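Local coordinates for activated BY transcription factor SSRB (Salmonella enterica, PDB 2WNW), which is a glycoside hydrolase family 30 member, SrfJ, pairing a TIM-barrel domain with a beta-sandwich domain in a two-chain assembly, at residues C93-G98 and Q344-E349; G57-S62 and I352-Q357. All coordinates share one frame; numbering follows the deposited sequence.

Contact 1: C93-G98 and Q344-E349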
loop_
_atom_site.group_PDB
_atom_site.type_symbol
_atom_site.label_atom_id
_atom_site.label_comp_id
_atom_site.label_asym_id
_atom_site.label_seq_id
_atom_site.Cartn_x
_atom_site.Cartn_y
_atom_site.Cartn_z
ATOM N N CYS A 93 17.459 18.115 24.439
ATOM C CA CYS A 93 16.772 18.151 23.154
ATOM C C CYS A 93 16.001 19.469 23.245
ATOM O O CYS A 93 16.135 20.177 24.247
ATOM C CB CYS A 93 15.825 16.948 22.975
ATOM S SG CYS A 93 14.394 16.858 24.069
ATOM N N ASP A 94 15.217 19.826 22.233
ATOM C CA ASP A 94 14.495 21.098 22.300
ATOM C C ASP A 94 13.499 21.143 23.453
ATOM O O ASP A 94 13.249 22.206 24.030
ATOM C CB ASP A 94 13.803 21.412 20.963
ATOM C CG ASP A 94 12.879 20.309 20.501
ATOM O OD1 ASP A 94 13.273 19.127 20.590
ATOM O OD2 ASP A 94 11.767 20.628 20.030
ATOM N N PHE A 95 12.933 19.992 23.802
ATOM C CA PHE A 95 11.998 19.954 24.911
ATOM C C PHE A 95 12.742 19.817 26.236
ATOM O O PHE A 95 12.665 18.795 26.928
ATOM C CB PHE A 95 10.971 18.834 24.723
ATOM C CG PHE A 95 9.831 19.226 23.829
ATOM C CD1 PHE A 95 9.895 19.017 22.450
ATOM C CD2 PHE A 95 8.727 19.885 24.358
ATOM C CE1 PHE A 95 8.872 19.467 21.611
ATOM C CE2 PHE A 95 7.702 20.337 23.533
ATOM C CZ PHE A 95 7.774 20.129 22.155
ATOM N N SER A 96 13.473 20.877 26.564
ATOM C CA SER A 96 14.250 20.964 27.794
ATOM C C SER A 96 14.161 22.413 28.249
ATOM O O SER A 96 13.757 23.283 27.477
ATOM C CB SER A 96 15.717 20.607 27.533
ATOM O OG SER A 96 15.850 19.299 27.004
ATOM N N LEU A 97 14.528 22.669 29.498
ATOM C CA LEU A 97 14.489 24.027 30.026
ATOM C C LEU A 97 15.600 24.835 29.360
ATOM O O LEU A 97 15.592 26.063 29.380
ATOM C CB LEU A 97 14.679 24.005 31.544
ATOM C CG LEU A 97 13.611 23.242 32.336
ATOM C CD1 LEU A 97 13.957 23.256 33.818
ATOM C CD2 LEU A 97 12.244 23.875 32.100
ATOM N N GLY A 98 16.549 24.120 28.763
ATOM C CA GLY A 98 17.667 24.751 28.086
ATOM C C GLY A 98 18.692 23.689 27.730
ATOM O O GLY A 98 18.493 22.515 28.041
ATOM N N GLN A 344 13.362 26.504 22.669
ATOM C CA GLN A 344 13.435 27.234 21.406
ATOM C C GLN A 344 12.045 27.684 20.962
ATOM O O GLN A 344 11.859 28.141 19.837
ATOM C CB GLN A 344 14.079 26.386 20.309
ATOM C CG GLN A 344 15.582 26.563 20.204
ATOM C CD GLN A 344 15.978 28.005 19.942
ATOM O OE1 GLN A 344 16.596 28.655 20.786
ATOM N NE2 GLN A 344 15.616 28.516 18.769
ATOM N N GLY A 345 11.072 27.554 21.858
ATOM C CA GLY A 345 9.711 27.962 21.548
ATOM C C GLY A 345 8.978 27.061 20.568
ATOM O O GLY A 345 7.940 27.445 20.026
ATOM N N ASN A 346 9.512 25.866 20.338
ATOM C CA ASN A 346 8.894 24.915 19.419
ATOM C C ASN A 346 7.802 24.125 20.141
ATOM O O ASN A 346 7.924 22.912 20.337
ATOM C CB ASN A 346 9.961 23.965 18.864
ATOM C CG ASN A 346 9.389 22.941 17.908
ATOM O OD1 ASN A 346 8.569 23.271 17.054
ATOM N ND2 ASN A 346 9.824 21.688 18.039
ATOM N N LEU A 347 6.736 24.822 20.531
ATOM C CA LEU A 347 5.619 24.214 21.253
ATOM C C LEU A 347 4.860 23.198 20.401
ATOM O O LEU A 347 4.606 23.432 19.220
ATOM C CB LEU A 347 4.659 25.309 21.732
ATOM C CG LEU A 347 5.296 26.439 22.555
ATOM C CD1 LEU A 347 4.253 27.504 22.867
ATOM C CD2 LEU A 347 5.887 25.874 23.839
ATOM N N CYS A 348 4.492 22.075 21.014
ATOM C CA CYS A 348 3.771 21.009 20.319
ATOM C C CYS A 348 2.716 20.397 21.228
ATOM O O CYS A 348 2.754 20.565 22.443
ATOM C CB CYS A 348 4.728 19.885 19.901
ATOM S SG CYS A 348 6.081 20.338 18.787
ATOM N N GLU A 349 1.772 19.678 20.636
ATOM C CA GLU A 349 0.755 19.010 21.436
ATOM C C GLU A 349 1.338 17.668 21.890
ATOM O O GLU A 349 2.270 17.149 21.272
ATOM C CB GLU A 349 -0.503 18.763 20.598
ATOM C CG GLU A 349 -1.696 18.269 21.396
ATOM C CD GLU A 349 -2.879 17.912 20.515
ATOM O OE1 GLU A 349 -2.865 16.823 19.902
ATOM O OE2 GLU A 349 -3.820 18.732 20.427
#
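At one mouth of the TIM barrel, the loop leaving barrel strand 85-90 meets the loop that runs into strand 352-355, and the meeting rests on Asp94 and Phe95 against Asn346 and Cys348. Asn346 gives an N-H of its side-chain amide to the carboxylate of Asp94, ND2 to OD2 3.0 Å, in a nearly straight bond (168° at the hydrogen). The oxygen lies in the plane of the amide, and carboxylate and amide are themselves close to coplanar, 27° apart. With CG anti to the backbone N (chi1 180°), Asn346 carries its amide across to Asp94. Asn342 donates a second hydrogen bond to the same OD2, while a glycerol, which may mark a pocket, is modelled against OD1, so close that the details of that bond are doubtful. Beside this polar pair the Phe95 ring points its far end at the other loop. Cys348 SG lies at the ring edge, 3.8 Å from Phe95 CZ, a sulfur-aromatic contact made almost in the ring plane. The backbone O of Asn346 approaches the same CZ of Phe95 obliquely, at 3.3 Å. Trp331 meets the Phe95 ring nearly at right angles, and Leu335 also touches it. Phe95 and Asn346 each centre an inverse gamma turn, where the chain bends sharply. Two amide donors on one buried carboxylate oxygen would hold the Asp94 carboxylate in a fixed orientation.

Contact 2: G57-S62 and I352-Q357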
loop_
_atom_site.group_PDB
_atom_site.type_symbol
_atom_site.label_atom_id
_atom_site.label_comp_id
_atom_site.label_asym_id
_atom_site.label_seq_id
_atom_site.Cartn_x
_atom_site.Cartn_y
_atom_site.Cartn_z
ATOM N N GLY A 57 9.303 15.553 32.025
ATOM C CA GLY A 57 9.688 15.280 33.399
ATOM C C GLY A 57 9.381 16.429 34.341
ATOM O O GLY A 57 8.870 16.222 35.441
ATOM N N VAL A 58 9.703 17.645 33.915
ATOM C CA VAL A 58 9.449 18.832 34.725
ATOM C C VAL A 58 7.946 19.013 34.934
ATOM O O VAL A 58 7.500 19.386 36.021
ATOM C CB VAL A 58 10.055 20.091 34.054
ATOM C CG1 VAL A 58 9.501 21.356 34.694
ATOM C CG2 VAL A 58 11.577 20.059 34.195
ATOM N N VAL A 59 7.165 18.739 33.896
ATOM C CA VAL A 59 5.715 18.856 33.999
ATOM C C VAL A 59 5.201 17.784 34.954
ATOM O O VAL A 59 4.337 18.048 35.794
ATOM C CB VAL A 59 5.047 18.687 32.616
ATOM C CG1 VAL A 59 3.527 18.660 32.756
ATOM C CG2 VAL A 59 5.475 19.830 31.707
ATOM N N PHE A 60 5.743 16.577 34.829
ATOM C CA PHE A 60 5.349 15.470 35.694
ATOM C C PHE A 60 5.649 15.806 37.157
ATOM O O PHE A 60 4.821 15.581 38.040
ATOM C CB PHE A 60 6.114 14.201 35.318
ATOM C CG PHE A 60 5.925 13.069 36.293
ATOM C CD1 PHE A 60 4.725 12.369 36.344
ATOM C CD2 PHE A 60 6.946 12.711 37.169
ATOM C CE1 PHE A 60 4.543 11.326 37.249
ATOM C CE2 PHE A 60 6.775 11.666 38.083
ATOM C CZ PHE A 60 5.571 10.974 38.121
ATOM N N ASN A 61 6.843 16.332 37.407
ATOM C CA ASN A 61 7.245 16.687 38.763
ATOM C C ASN A 61 6.328 17.748 39.380
ATOM O O ASN A 61 6.197 17.821 40.600
ATOM C CB ASN A 61 8.691 17.198 38.782
ATOM C CG ASN A 61 9.714 16.107 38.499
ATOM O OD1 ASN A 61 9.411 14.914 38.552
ATOM N ND2 ASN A 61 10.946 16.518 38.219
ATOM N N SER A 62 5.692 18.562 38.541
ATOM C CA SER A 62 4.812 19.620 39.033
ATOM C C SER A 62 3.406 19.137 39.373
ATOM O O SER A 62 2.593 19.906 39.887
ATOM C CB SER A 62 4.718 20.751 38.005
ATOM O OG SER A 62 3.891 20.381 36.914
ATOM N N ILE A 352 -1.253 13.813 26.281
ATOM C CA ILE A 352 -1.742 14.225 27.587
ATOM C C ILE A 352 -1.052 15.528 27.949
ATOM O O ILE A 352 0.163 15.666 27.797
ATOM C CB ILE A 352 -1.456 13.172 28.690
ATOM C CG1 ILE A 352 -2.265 11.904 28.418
ATOM C CG2 ILE A 352 -1.836 13.738 30.062
ATOM C CD1 ILE A 352 -2.156 10.855 29.511
ATOM N N GLN A 353 -1.840 16.499 28.392
ATOM C CA GLN A 353 -1.297 17.783 28.793
ATOM C C GLN A 353 -1.773 18.085 30.204
ATOM O O GLN A 353 -2.844 17.638 30.620
ATOM C CB GLN A 353 -1.713 18.872 27.800
ATOM C CG GLN A 353 -0.924 18.782 26.493
ATOM C CD GLN A 353 -1.348 19.808 25.464
ATOM O OE1 GLN A 353 -2.368 19.647 24.791
ATOM N NE2 GLN A 353 -0.570 20.878 25.341
ATOM N N TYR A 354 -0.964 18.832 30.945
ATOM C CA TYR A 354 -1.285 19.133 32.329
ATOM C C TYR A 354 -1.228 20.609 32.705
ATOM O O TYR A 354 -0.289 21.326 32.357
ATOM C CB TYR A 354 -0.354 18.319 33.236
ATOM C CG TYR A 354 -0.491 18.618 34.707
ATOM C CD1 TYR A 354 0.461 19.386 35.371
ATOM C CD2 TYR A 354 -1.573 18.127 35.441
ATOM C CE1 TYR A 354 0.348 19.659 36.730
ATOM C CE2 TYR A 354 -1.697 18.395 36.804
ATOM C CZ TYR A 354 -0.734 19.159 37.438
ATOM O OH TYR A 354 -0.845 19.423 38.783
ATOM N N ASP A 355 -2.256 21.046 33.423
ATOM C CA ASP A 355 -2.372 22.420 33.893
ATOM C C ASP A 355 -2.080 22.418 35.391
ATOM O O ASP A 355 -2.910 22.001 36.201
ATOM C CB ASP A 355 -3.783 22.937 33.601
ATOM C CG ASP A 355 -4.143 24.167 34.408
ATOM O OD1 ASP A 355 -3.254 25.004 34.680
ATOM O OD2 ASP A 355 -5.334 24.298 34.757
ATOM N N ALA A 356 -0.885 22.882 35.747
ATOM C CA ALA A 356 -0.443 22.908 37.137
ATOM C C ALA A 356 -1.275 23.794 38.058
ATOM O O ALA A 356 -1.551 23.418 39.198
ATOM C CB ALA A 356 1.027 23.322 37.206
ATOM N N GLN A 357 -1.672 24.965 37.571
ATOM C CA GLN A 357 -2.463 25.888 38.380
ATOM C C GLN A 357 -3.723 25.252 38.953
ATOM O O GLN A 357 -4.003 25.384 40.143
ATOM C CB GLN A 357 -2.857 27.118 37.562
ATOM C CG GLN A 357 -1.700 28.024 37.190
ATOM C CD GLN A 357 -2.172 29.343 36.609
ATOM O OE1 GLN A 357 -1.364 30.186 36.213
ATOM N NE2 GLN A 357 -3.489 29.532 36.556
#
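The Tyr354 ring takes Ser62 at its edge, with OG near the ring plane and 3.6 Å from Tyr354 CE1, while Val59 comes in obliquely near the root of the ring. Val59 CG1 lies 3.9 Å from Tyr354 CB and only slightly farther from CD1, so the methyl bears on the start of the side chain; the two side chains run alongside each other, pointing opposite ways. With CG anti to the backbone N (chi1 175°), Tyr354 extends its ring alongside helix 54-61, and its hydroxyl goes on to hydrogen-bond Asp359. Ser62 OG is turned back on its own chain, donating to Val59 O at 2.6 Å from a position tilted 22° out of the carbonyl plane. That bond fixes the serine oxygen beside the tyrosine edge, and Ala356 CB lies 4.1 Å from the same OG of Ser62. No hydrogen bond joins the two segments. Leu334 of strand 332-336 touches both Val59 and Tyr354, and Leu361 packs on the tyrosine from strand 360-363. The arrangement is helix-on-sheet packing: the C-terminal part of helix 54-61, which follows the first barrel strand, rests on the middle strand of a small three-stranded sheet beyond the last barrel strand.

How the contacts relate
The two contacts show how residues far apart in sequence can tie together the beginning and end of a TIM barrel. Along the chain the order is 57-62, 93-98, 344-349, 352-357, so contact 2 encloses contact 1, and in both an early segment meets a late one. Their centres are 14 Å apart on the same side of the chain's centre, and they touch directly where Leu97 CD1 packs on Val58 CG2 at 4.0 Å. Strand 332-336 serves both, through Leu335 at contact 1 and Leu334 at contact 2. Near the closure between barrel strands 48-51 and 327-330, one contact holds loops at a barrel mouth, partly by a hydrogen bond, and the other packs a helix on a small sheet.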